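Local atomic coordinates of tRNA uridine(34) acetyltransferase (Methanocaldococcus infernus, PDB entry 6IA8), a protein that uses acetyl-CoA, S-adenosylmethionine and an iron-sulfur cluster to turn the wobble uridine at position 34 of tRNAs into 5-carboxymethyluridine. Residues Val443-Trp451 and Ser463-Met474; Gln175-Val186 and Gly495-Arg503. One frame throughout, in Å; residues are numbered along the deposited sequence.

Contact 1 lies wholly within the acetyltransferase domain, where strand 440-448 of the mixed sheet meets the start of helix 469-484. Contact 2 joins that domain to the radical SAM domain: helix 171-178 and the start of strand 184-192, in the parallel sheet, meet the turn leading into helix 499-504. Along the chain, contact 1 is nested inside the long loop that contact 2 closes. Their centres are about 16 Å apart, yet they touch where Leu446 packs on Tyr501 and Tyr502, and one sulfate ion is bound by both. The probable acetyl-CoA site of contact 1 is thus tied, through helix 499-504, to the radical SAM domain.

Contact 1. Residues Val443-Trp451 and Ser463-Met474; sequences VRQLHVFGW and SWQHMGYGRMLM. With SO4 (sulfate ion), chain D; SO4 (sulfate ion), chain E.
Leu446 and Val448, on alternate positions of strand 443-448, turn their branched side chains onto helix 469-474 and make the tight part of this contact. Leu446 CD2 packs 3.8 Å from Met474 CG, while CD1 meets Leu473 CD1. With Val448 CG1 anti to the backbone N (177°), CG2 is turned to the helix and lies 3.6 Å from Gly470 CA; glycine suits this spot, since a side chain there would press on Val448 CG2. CG1 lies 3.5 Å from Gln465 CG.

At the boundary, Gln465 NE2 donates to Val448 O (2.8 Å, 157°), though Gln465 belongs to the poorly ordered loop 463-465. Toward Trp451, also poorly ordered, the contact loosens: Ser463 OG accepts from Gln465 N in an ST turn, and Trp464 N bonds Phe449 O only weakly.

At the helix N-terminus a sulfate, probably from the crystallisation liquor, takes N-H groups from Gly468, Gly470 and Arg471. Arg471 NE adds a nearly straight bond to sulfate O1 (2.9 Å, 176°). Gln465 to Gly470 fit the Q/R-x-x-G-x-G/A signature of the GNAT fold, and the residues here probably bind acetyl-CoA, as in relatives. The sulfate sits where the pyrophosphate of acetyl-CoA would be expected; the helix N-terminus and Arg471 would help to balance such a negative charge.

Contact 2. Residues Gln175-Val186 and Gly495-Arg503; sequences QKINETAKHRCV and GIGVREYYR. With SO4 (sulfate ion), chain G; SO4 (sulfate ion), chain H; SO4 (sulfate ion), chain D.
The interface between the radical SAM and acetyltransferase domains is built here from the last part of helix 171-178, the chain that follows and the first residues of strand 184-192, set against the turn that leads into helix 499-504. Ile496 fits its apolar branches against the first helix: CG2 lies 3.2 Å from Gln175 O, and CD1 meets the aliphatic CG of Gln175, whose NE2 is bonded to the backbone O of Lys207. Next along the turn, Gly497 N donates to Cys185 O (2.7 Å), coming from above the carbonyl plane; glycine suits this site because a CB would collide with Arg184. Asn178 ties down the start of the acceptor's strand: OD1 takes Cys185 N on a lone pair, and ND2 reaches His183 O. Farther along strand 184-192, Val186 CB and Val498 CG2 pack 3.6 Å apart.

Glu179 carries the charged side. Its chain, extended beyond CG (chi2 -177°), brings the carboxylate between two arginines of helix 499-504. Arg499 NH1 meets OE2 at 3.1 Å on the anti side, the two planes nearly perpendicular at 86°, whereas Arg503 NH1 reaches OE1 (3.1 Å) from above the carboxylate plane and NH2 adds a weak bond to the same oxygen. Water 1 links Glu179 O and Ile496 O to Glu500 N. Arg503 NE turns to a sulfate ion, and the poorly ordered Glu500 makes a long salt bridge through OE2 to Arg503 NH1. One carboxylate shared by two guanidinium groups would probably stay ionised, so charge helps join the radical SAM domain to the helix that also carries Tyr502, a probable acetyl-CoA-binding residue.

Contact 1. Residues Val443-Trp451 and Ser463-Met474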
loop_
_atom_site.group_PDB
_atom_site.type_symbol
_atom_site.label_atom_id
_atom_site.label_comp_id
_atom_site.label_asym_id
_atom_site.label_seq_id
_atom_site.Cartn_x
_atom_site.Cartn_y
_atom_site.Cartn_z
ATOM N N VAL A 443 -14.257 6.204 4.183
ATOM C CA VAL A 443 -13.566 6.223 2.896
ATOM C C VAL A 443 -12.092 5.993 3.204
ATOM O O VAL A 443 -11.388 6.904 3.629
ATOM C CB VAL A 443 -13.787 7.532 2.141
ATOM C CG1 VAL A 443 -12.946 7.508 0.895
ATOM C CG2 VAL A 443 -15.275 7.688 1.810
ATOM N N ARG A 444 -11.628 4.764 3.013
ATOM C CA ARG A 444 -10.246 4.414 3.321
ATOM C C ARG A 444 -9.268 4.820 2.234
ATOM O O ARG A 444 -8.078 5.000 2.519
ATOM C CB ARG A 444 -10.141 2.911 3.566
ATOM C CG ARG A 444 -11.146 2.415 4.638
ATOM C CD ARG A 444 -10.785 1.021 5.157
ATOM N NE ARG A 444 -10.918 0.005 4.143
ATOM C CZ ARG A 444 -9.924 -0.535 3.452
ATOM N NH1 ARG A 444 -10.217 -1.437 2.518
ATOM N NH2 ARG A 444 -8.660 -0.215 3.715
ATOM N N GLN A 445 -9.738 4.993 1.009
ATOM C CA GLN A 445 -8.850 5.404 -0.062
ATOM C C GLN A 445 -9.680 5.947 -1.211
ATOM O O GLN A 445 -10.749 5.417 -1.494
ATOM C CB GLN A 445 -8.019 4.225 -0.576
ATOM C CG GLN A 445 -7.083 4.571 -1.755
ATOM C CD GLN A 445 -6.019 3.514 -1.994
ATOM O OE1 GLN A 445 -6.222 2.331 -1.689
ATOM N NE2 GLN A 445 -4.850 3.945 -2.495
ATOM N N LEU A 446 -9.177 6.990 -1.861
ATOM C CA LEU A 446 -9.668 7.473 -3.150
ATOM C C LEU A 446 -8.437 7.646 -4.016
ATOM O O LEU A 446 -7.511 8.370 -3.636
ATOM C CB LEU A 446 -10.398 8.808 -3.039
ATOM C CG LEU A 446 -10.690 9.504 -4.366
ATOM C CD1 LEU A 446 -11.628 8.684 -5.252
ATOM C CD2 LEU A 446 -11.276 10.896 -4.099
ATOM N N HIS A 447 -8.410 6.997 -5.173
ATOM C CA HIS A 447 -7.260 7.120 -6.059
ATOM C C HIS A 447 -7.733 7.307 -7.491
ATOM O O HIS A 447 -8.468 6.472 -8.015
ATOM C CB HIS A 447 -6.382 5.884 -5.965
ATOM C CG HIS A 447 -5.029 6.062 -6.592
ATOM N ND1 HIS A 447 -3.951 6.552 -5.890
ATOM C CD2 HIS A 447 -4.593 5.872 -7.862
ATOM C CE1 HIS A 447 -2.900 6.629 -6.688
ATOM N NE2 HIS A 447 -3.260 6.215 -7.889
ATOM N N VAL A 448 -7.368 8.425 -8.098
ATOM C CA VAL A 448 -7.605 8.691 -9.515
ATOM C C VAL A 448 -6.247 8.643 -10.203
ATOM O O VAL A 448 -5.350 9.418 -9.855
ATOM C CB VAL A 448 -8.278 10.058 -9.729
ATOM C CG1 VAL A 448 -8.443 10.349 -11.252
ATOM C CG2 VAL A 448 -9.566 10.145 -8.985
ATOM N N PHE A 449 -6.070 7.719 -11.148
ATOM C CA PHE A 449 -4.769 7.534 -11.794
ATOM C C PHE A 449 -4.461 8.734 -12.681
ATOM O O PHE A 449 -5.259 9.087 -13.555
ATOM C CB PHE A 449 -4.739 6.227 -12.594
ATOM C CG PHE A 449 -4.651 5.000 -11.718
ATOM C CD1 PHE A 449 -3.441 4.635 -11.139
ATOM C CD2 PHE A 449 -5.768 4.229 -11.452
ATOM C CE1 PHE A 449 -3.344 3.537 -10.320
ATOM C CE2 PHE A 449 -5.684 3.115 -10.621
ATOM C CZ PHE A 449 -4.476 2.768 -10.043
ATOM N N GLY A 450 -3.330 9.393 -12.427
ATOM C CA GLY A 450 -3.109 10.706 -12.999
ATOM C C GLY A 450 -1.985 10.807 -14.003
ATOM O O GLY A 450 -1.762 9.877 -14.782
ATOM N N TRP A 451 -1.286 11.944 -13.991
ATOM C CA TRP A 451 -0.182 12.211 -14.903
ATOM C C TRP A 451 0.826 11.070 -14.899
ATOM O O TRP A 451 1.041 10.408 -13.879
ATOM C CB TRP A 451 0.455 13.530 -14.467
ATOM C CG TRP A 451 1.666 13.965 -15.229
ATOM C CD1 TRP A 451 1.731 14.937 -16.185
ATOM C CD2 TRP A 451 2.992 13.453 -15.086
ATOM N NE1 TRP A 451 3.017 15.055 -16.651
ATOM C CE2 TRP A 451 3.812 14.154 -15.993
ATOM C CE3 TRP A 451 3.567 12.466 -14.282
ATOM C CZ2 TRP A 451 5.177 13.897 -16.122
ATOM C CZ3 TRP A 451 4.919 12.210 -14.411
ATOM C CH2 TRP A 451 5.711 12.924 -15.324
ATOM N N SER A 463 -3.332 11.790 -18.437
ATOM C CA SER A 463 -3.970 11.977 -17.074
ATOM C C SER A 463 -5.497 11.903 -17.028
ATOM O O SER A 463 -6.161 12.331 -17.948
ATOM C CB SER A 463 -3.590 13.322 -16.432
ATOM O OG SER A 463 -4.373 13.613 -15.283
ATOM N N TRP A 464 -6.021 11.409 -15.913
ATOM C CA TRP A 464 -7.484 11.210 -15.708
ATOM C C TRP A 464 -7.945 12.002 -14.475
ATOM O O TRP A 464 -9.026 11.818 -13.990
ATOM C CB TRP A 464 -7.801 9.687 -15.635
ATOM C CG TRP A 464 -7.028 9.035 -16.711
ATOM C CD1 TRP A 464 -5.727 8.711 -16.675
ATOM C CD2 TRP A 464 -7.469 8.763 -18.021
ATOM N NE1 TRP A 464 -5.323 8.264 -17.879
ATOM C CE2 TRP A 464 -6.389 8.283 -18.725
ATOM C CE3 TRP A 464 -8.680 8.871 -18.662
ATOM C CZ2 TRP A 464 -6.484 7.905 -20.026
ATOM C CZ3 TRP A 464 -8.775 8.493 -19.934
ATOM C CH2 TRP A 464 -7.691 8.022 -20.613
ATOM N N GLN A 465 -7.107 12.915 -13.988
ATOM C CA GLN A 465 -7.490 13.778 -12.818
ATOM C C GLN A 465 -8.006 15.086 -13.389
ATOM O O GLN A 465 -7.619 15.523 -14.449
ATOM C CB GLN A 465 -6.352 14.019 -11.764
ATOM C CG GLN A 465 -5.989 12.804 -10.915
ATOM C CD GLN A 465 -4.717 13.003 -10.105
ATOM O OE1 GLN A 465 -4.125 14.063 -10.174
ATOM N NE2 GLN A 465 -4.289 11.995 -9.357
ATOM N N HIS A 466 -8.846 15.696 -12.612
ATOM C CA HIS A 466 -9.515 16.926 -13.025
ATOM C C HIS A 466 -10.559 16.677 -14.107
ATOM O O HIS A 466 -11.013 17.624 -14.772
ATOM C CB HIS A 466 -8.498 17.971 -13.501
ATOM C CG HIS A 466 -7.286 18.070 -12.626
ATOM N ND1 HIS A 466 -7.321 17.813 -11.271
ATOM C CD2 HIS A 466 -5.999 18.375 -12.917
ATOM C CE1 HIS A 466 -6.111 17.963 -10.765
ATOM N NE2 HIS A 466 -5.290 18.305 -11.742
ATOM N N MET A 467 -10.937 15.416 -14.306
ATOM C CA MET A 467 -12.005 15.053 -15.222
ATOM C C MET A 467 -13.306 14.707 -14.510
ATOM O O MET A 467 -14.287 14.369 -15.181
ATOM C CB MET A 467 -11.569 13.866 -16.084
ATOM C CG MET A 467 -10.402 14.165 -17.009
ATOM S SD MET A 467 -9.916 12.715 -17.958
ATOM C CE MET A 467 -11.364 12.487 -18.991
ATOM N N GLY A 468 -13.329 14.739 -13.173
ATOM C CA GLY A 468 -14.542 14.497 -12.422
ATOM C C GLY A 468 -14.661 13.114 -11.820
ATOM O O GLY A 468 -15.634 12.847 -11.096
ATOM N N TYR A 469 -13.707 12.223 -12.082
ATOM C CA TYR A 469 -13.868 10.846 -11.625
ATOM C C TYR A 469 -13.821 10.771 -10.108
ATOM O O TYR A 469 -14.628 10.056 -9.491
ATOM C CB TYR A 469 -12.794 9.950 -12.251
ATOM C CG TYR A 469 -13.031 9.682 -13.710
ATOM C CD1 TYR A 469 -14.172 8.998 -14.136
ATOM C CD2 TYR A 469 -12.120 10.103 -14.666
ATOM C CE1 TYR A 469 -14.406 8.754 -15.474
ATOM C CE2 TYR A 469 -12.342 9.854 -16.024
ATOM C CZ TYR A 469 -13.481 9.182 -16.416
ATOM O OH TYR A 469 -13.687 8.937 -17.753
ATOM N N GLY A 470 -12.904 11.530 -9.494
ATOM C CA GLY A 470 -12.795 11.529 -8.043
ATOM C C GLY A 470 -14.063 12.045 -7.394
ATOM O O GLY A 470 -14.630 11.418 -6.493
ATOM N N ARG A 471 -14.561 13.171 -7.893
ATOM C CA ARG A 471 -15.779 13.737 -7.337
ATOM C C ARG A 471 -16.970 12.813 -7.535
ATOM O O ARG A 471 -17.835 12.723 -6.658
ATOM C CB ARG A 471 -16.058 15.096 -7.967
ATOM C CG ARG A 471 -15.229 16.203 -7.356
ATOM C CD ARG A 471 -15.236 17.448 -8.242
ATOM N NE ARG A 471 -14.440 17.228 -9.446
ATOM C CZ ARG A 471 -14.270 18.127 -10.409
ATOM N NH1 ARG A 471 -14.846 19.320 -10.315
ATOM N NH2 ARG A 471 -13.529 17.830 -11.467
ATOM N N MET A 472 -17.053 12.146 -8.691
ATOM C CA MET A 472 -18.164 11.228 -8.931
ATOM C C MET A 472 -18.082 10.004 -8.012
ATOM O O MET A 472 -19.105 9.522 -7.513
ATOM C CB MET A 472 -18.182 10.803 -10.402
ATOM C CG MET A 472 -18.664 11.873 -11.354
ATOM S SD MET A 472 -18.965 11.226 -13.020
ATOM C CE MET A 472 -17.297 11.162 -13.675
ATOM N N LEU A 473 -16.884 9.478 -7.767
ATOM C CA LEU A 473 -16.783 8.360 -6.834
ATOM C C LEU A 473 -17.178 8.785 -5.421
ATOM O O LEU A 473 -17.845 8.029 -4.703
ATOM C CB LEU A 473 -15.366 7.790 -6.849
ATOM C CG LEU A 473 -14.960 6.996 -8.096
ATOM C CD1 LEU A 473 -13.481 6.699 -8.121
ATOM C CD2 LEU A 473 -15.776 5.696 -8.156
ATOM N N MET A 474 -16.770 9.985 -4.997
ATOM C CA MET A 474 -17.154 10.460 -3.669
ATOM C C MET A 474 -18.663 10.631 -3.566
ATOM O O MET A 474 -19.272 10.253 -2.553
ATOM C CB MET A 474 -16.446 11.775 -3.347
ATOM C CG MET A 474 -14.935 11.611 -3.166
ATOM S SD MET A 474 -14.529 10.668 -1.637
ATOM C CE MET A 474 -15.083 11.889 -0.443
HETATM S S SO4 D . -11.599 14.904 -9.973
HETATM O O1 SO4 D . -13.044 14.741 -9.719
HETATM O O2 SO4 D . -11.494 15.679 -11.243
HETATM O O3 SO4 D . -10.992 15.612 -8.853
HETATM O O4 SO4 D . -10.982 13.583 -10.176
HETATM S S SO4 E . -0.424 7.350 -9.940
HETATM O O1 SO4 E . -1.824 7.293 -9.562
HETATM O O2 SO4 E . -0.310 7.938 -11.266
HETATM O O3 SO4 E . 0.300 8.171 -8.981
HETATM O O4 SO4 E . 0.130 6.004 -9.933
#

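Contact 2. Residues Gln175-Val186 and Gly495-Arg503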
loop_
_atom_site.group_PDB
_atom_site.type_symbol
_atom_site.label_atom_id
_atom_site.label_comp_id
_atom_site.label_asym_id
_atom_site.label_seq_id
_atom_site.Cartn_x
_atom_site.Cartn_y
_atom_site.Cartn_z
ATOM N N GLN A 175 2.885 19.587 9.730
ATOM C CA GLN A 175 1.763 19.014 8.992
ATOM C C GLN A 175 0.900 20.119 8.390
ATOM O O GLN A 175 0.524 20.063 7.212
ATOM C CB GLN A 175 0.937 18.113 9.919
ATOM C CG GLN A 175 1.652 16.844 10.301
ATOM C CD GLN A 175 0.961 16.078 11.415
ATOM O OE1 GLN A 175 0.316 16.686 12.253
ATOM N NE2 GLN A 175 1.126 14.743 11.451
ATOM N N LYS A 176 0.615 21.159 9.176
ATOM C CA LYS A 176 -0.236 22.241 8.695
ATOM C C LYS A 176 0.429 22.953 7.535
ATOM O O LYS A 176 -0.209 23.237 6.515
ATOM C CB LYS A 176 -0.529 23.217 9.831
ATOM C CG LYS A 176 -1.448 24.359 9.470
ATOM N N ILE A 177 1.725 23.243 7.673
ATOM C CA ILE A 177 2.457 23.885 6.589
ATOM C C ILE A 177 2.407 23.025 5.332
ATOM O O ILE A 177 2.237 23.537 4.217
ATOM C CB ILE A 177 3.909 24.157 7.015
ATOM C CG1 ILE A 177 3.944 25.204 8.133
ATOM C CG2 ILE A 177 4.737 24.567 5.792
ATOM C CD1 ILE A 177 5.308 25.331 8.809
ATOM N N ASN A 178 2.573 21.706 5.487
ATOM C CA ASN A 178 2.661 20.824 4.326
ATOM C C ASN A 178 1.355 20.774 3.535
ATOM O O ASN A 178 1.376 20.447 2.346
ATOM C CB ASN A 178 3.060 19.412 4.767
ATOM C CG ASN A 178 3.356 18.513 3.606
ATOM O OD1 ASN A 178 2.580 17.657 3.263
ATOM N ND2 ASN A 178 4.488 18.718 2.988
ATOM N N GLU A 179 0.223 21.127 4.150
ATOM C CA GLU A 179 -1.057 21.048 3.449
ATOM C C GLU A 179 -1.066 21.893 2.190
ATOM O O GLU A 179 -1.835 21.592 1.268
ATOM C CB GLU A 179 -2.214 21.480 4.363
ATOM C CG GLU A 179 -2.426 20.563 5.544
ATOM C CD GLU A 179 -3.589 20.938 6.400
ATOM O OE1 GLU A 179 -4.341 21.797 5.957
ATOM O OE2 GLU A 179 -3.751 20.366 7.500
ATOM N N THR A 180 -0.233 22.956 2.136
ATOM C CA THR A 180 -0.166 23.842 0.977
ATOM C C THR A 180 1.261 24.029 0.462
ATOM O O THR A 180 1.544 25.011 -0.247
ATOM C CB THR A 180 -0.773 25.206 1.310
ATOM O OG1 THR A 180 -0.076 25.776 2.415
ATOM C CG2 THR A 180 -2.236 25.095 1.693
ATOM N N ALA A 181 2.161 23.103 0.778
ATOM C CA ALA A 181 3.554 23.238 0.389
ATOM C C ALA A 181 3.761 22.895 -1.092
ATOM O O ALA A 181 2.864 22.403 -1.785
ATOM C CB ALA A 181 4.437 22.341 1.261
ATOM N N LYS A 182 4.987 23.143 -1.570
ATOM C CA LYS A 182 5.335 22.771 -2.938
ATOM C C LYS A 182 5.489 21.260 -3.086
ATOM O O LYS A 182 5.222 20.714 -4.157
ATOM C CB LYS A 182 6.618 23.477 -3.367
ATOM C CG LYS A 182 6.454 24.971 -3.624
ATOM C CD LYS A 182 7.742 25.593 -4.191
ATOM N N HIS A 183 5.899 20.567 -2.032
ATOM C CA HIS A 183 6.055 19.110 -2.037
ATOM C C HIS A 183 5.080 18.567 -1.001
ATOM O O HIS A 183 5.362 18.571 0.198
ATOM C CB HIS A 183 7.490 18.708 -1.721
ATOM C CG HIS A 183 8.509 19.385 -2.582
ATOM N ND1 HIS A 183 8.761 18.995 -3.882
ATOM C CD2 HIS A 183 9.350 20.414 -2.326
ATOM C CE1 HIS A 183 9.720 19.753 -4.385
ATOM N NE2 HIS A 183 10.097 20.618 -3.460
ATOM N N ARG A 184 3.903 18.156 -1.441
ATOM C CA ARG A 184 2.858 17.733 -0.518
ATOM C C ARG A 184 2.963 16.250 -0.206
ATOM O O ARG A 184 3.135 15.431 -1.119
ATOM C CB ARG A 184 1.482 18.026 -1.101
ATOM C CG ARG A 184 1.251 19.490 -1.377
ATOM C CD ARG A 184 -0.226 19.785 -1.379
ATOM N NE ARG A 184 -0.544 21.119 -1.859
ATOM C CZ ARG A 184 -1.775 21.621 -1.895
ATOM N NH1 ARG A 184 -2.803 20.904 -1.454
ATOM N NH2 ARG A 184 -1.974 22.842 -2.365
ATOM N N CYS A 185 2.862 15.915 1.086
ATOM C CA CYS A 185 2.817 14.522 1.522
ATOM C C CYS A 185 1.395 14.006 1.324
ATOM O O CYS A 185 0.512 14.245 2.157
ATOM C CB CYS A 185 3.258 14.393 2.973
ATOM S SG CYS A 185 3.238 12.616 3.515
ATOM N N VAL A 186 1.152 13.340 0.186
ATOM C CA VAL A 186 -0.193 12.852 -0.107
ATOM C C VAL A 186 -0.456 11.473 0.472
ATOM O O VAL A 186 -1.609 11.031 0.493
ATOM C CB VAL A 186 -0.479 12.826 -1.621
ATOM C CG1 VAL A 186 -0.340 14.251 -2.195
ATOM C CG2 VAL A 186 0.441 11.835 -2.336
ATOM N N GLY A 495 -4.388 11.868 3.192
ATOM C CA GLY A 495 -3.022 12.313 3.373
ATOM C C GLY A 495 -2.984 13.772 3.791
ATOM O O GLY A 495 -3.907 14.551 3.514
ATOM N N ILE A 496 -1.905 14.140 4.486
ATOM C CA ILE A 496 -1.750 15.521 4.937
ATOM C C ILE A 496 -1.933 16.479 3.766
ATOM O O ILE A 496 -2.645 17.485 3.869
ATOM C CB ILE A 496 -0.382 15.704 5.617
ATOM C CG1 ILE A 496 -0.307 14.814 6.866
ATOM C CG2 ILE A 496 -0.140 17.164 5.942
ATOM C CD1 ILE A 496 1.128 14.506 7.328
ATOM N N GLY A 497 -1.291 16.181 2.629
ATOM C CA GLY A 497 -1.323 17.063 1.485
ATOM C C GLY A 497 -2.545 16.942 0.606
ATOM O O GLY A 497 -2.612 17.595 -0.438
ATOM N N VAL A 498 -3.524 16.141 1.008
ATOM C CA VAL A 498 -4.768 15.970 0.264
ATOM C C VAL A 498 -5.965 16.577 0.995
ATOM O O VAL A 498 -7.074 16.614 0.432
ATOM C CB VAL A 498 -5.040 14.476 -0.026
ATOM C CG1 VAL A 498 -6.160 14.314 -1.057
ATOM C CG2 VAL A 498 -3.794 13.761 -0.470
ATOM N N ARG A 499 -5.792 17.026 2.237
ATOM C CA ARG A 499 -6.918 17.546 2.999
ATOM C C ARG A 499 -7.620 18.654 2.230
ATOM O O ARG A 499 -8.854 18.741 2.234
ATOM C CB ARG A 499 -6.418 18.037 4.362
ATOM C CG ARG A 499 -5.905 16.881 5.245
ATOM C CD ARG A 499 -5.259 17.369 6.538
ATOM N NE ARG A 499 -4.891 16.256 7.406
ATOM C CZ ARG A 499 -3.998 16.328 8.390
ATOM N NH1 ARG A 499 -3.368 17.467 8.638
ATOM N NH2 ARG A 499 -3.725 15.252 9.120
ATOM N N GLU A 500 -6.842 19.503 1.549
ATOM C CA GLU A 500 -7.422 20.626 0.817
ATOM C C GLU A 500 -8.409 20.133 -0.230
ATOM O O GLU A 500 -9.445 20.761 -0.461
ATOM C CB GLU A 500 -6.317 21.468 0.165
ATOM C CG GLU A 500 -6.746 22.858 -0.235
ATOM C CD GLU A 500 -7.217 23.685 0.945
ATOM O OE1 GLU A 500 -8.432 23.966 1.027
ATOM O OE2 GLU A 500 -6.375 24.044 1.797
ATOM N N TYR A 501 -8.114 18.998 -0.859
ATOM C CA TYR A 501 -9.000 18.443 -1.875
ATOM C C TYR A 501 -10.357 18.105 -1.284
ATOM O O TYR A 501 -11.394 18.413 -1.879
ATOM C CB TYR A 501 -8.367 17.194 -2.489
ATOM C CG TYR A 501 -9.241 16.470 -3.506
ATOM C CD1 TYR A 501 -9.252 16.850 -4.847
ATOM C CD2 TYR A 501 -10.065 15.433 -3.117
ATOM C CE1 TYR A 501 -10.051 16.187 -5.777
ATOM C CE2 TYR A 501 -10.870 14.758 -4.032
ATOM C CZ TYR A 501 -10.869 15.143 -5.361
ATOM O OH TYR A 501 -11.655 14.480 -6.268
ATOM N N TYR A 502 -10.373 17.487 -0.104
ATOM C CA TYR A 502 -11.644 17.138 0.524
ATOM C C TYR A 502 -12.368 18.360 1.079
ATOM O O TYR A 502 -13.608 18.379 1.127
ATOM C CB TYR A 502 -11.404 16.073 1.608
ATOM C CG TYR A 502 -10.881 14.765 0.983
ATOM C CD1 TYR A 502 -11.714 13.957 0.255
ATOM C CD2 TYR A 502 -9.540 14.382 1.089
ATOM C CE1 TYR A 502 -11.257 12.798 -0.353
ATOM C CE2 TYR A 502 -9.061 13.232 0.477
ATOM C CZ TYR A 502 -9.938 12.431 -0.229
ATOM O OH TYR A 502 -9.500 11.274 -0.830
ATOM N N ARG A 503 -11.630 19.389 1.488
ATOM C CA ARG A 503 -12.295 20.617 1.895
ATOM C C ARG A 503 -13.107 21.189 0.746
ATOM O O ARG A 503 -14.229 21.662 0.954
ATOM C CB ARG A 503 -11.283 21.647 2.393
ATOM C CG ARG A 503 -10.646 21.265 3.703
ATOM C CD ARG A 503 -9.882 22.464 4.362
ATOM N NE ARG A 503 -9.252 22.019 5.602
ATOM C CZ ARG A 503 -7.961 21.729 5.738
ATOM N NH1 ARG A 503 -7.129 21.854 4.708
ATOM N NH2 ARG A 503 -7.498 21.322 6.920
HETATM S S SO4 G . -11.173 22.435 8.496
HETATM O O1 SO4 G . -10.928 21.199 7.761
HETATM O O2 SO4 G . -11.964 23.331 7.660
HETATM O O3 SO4 G . -9.897 23.058 8.827
HETATM O O4 SO4 G . -11.900 22.153 9.726
HETATM S S SO4 H . 12.306 23.191 -5.001
HETATM O O1 SO4 H . 11.103 23.783 -4.410
HETATM O O2 SO4 H . 12.193 23.229 -6.456
HETATM O O3 SO4 H . 13.481 23.948 -4.581
HETATM O O4 SO4 H . 12.454 21.801 -4.567
HETATM S S SO4 D . -11.599 14.904 -9.973
HETATM O O1 SO4 D . -13.044 14.741 -9.719
HETATM O O2 SO4 D . -11.494 15.679 -11.243
HETATM O O3 SO4 D . -10.992 15.612 -8.853
HETATM O O4 SO4 D . -10.982 13.583 -10.176
HETATM O O HOH W 1 -3.882 19.611 1.838
HETATM O O HOH W 2 -5.031 10.660 0.662
#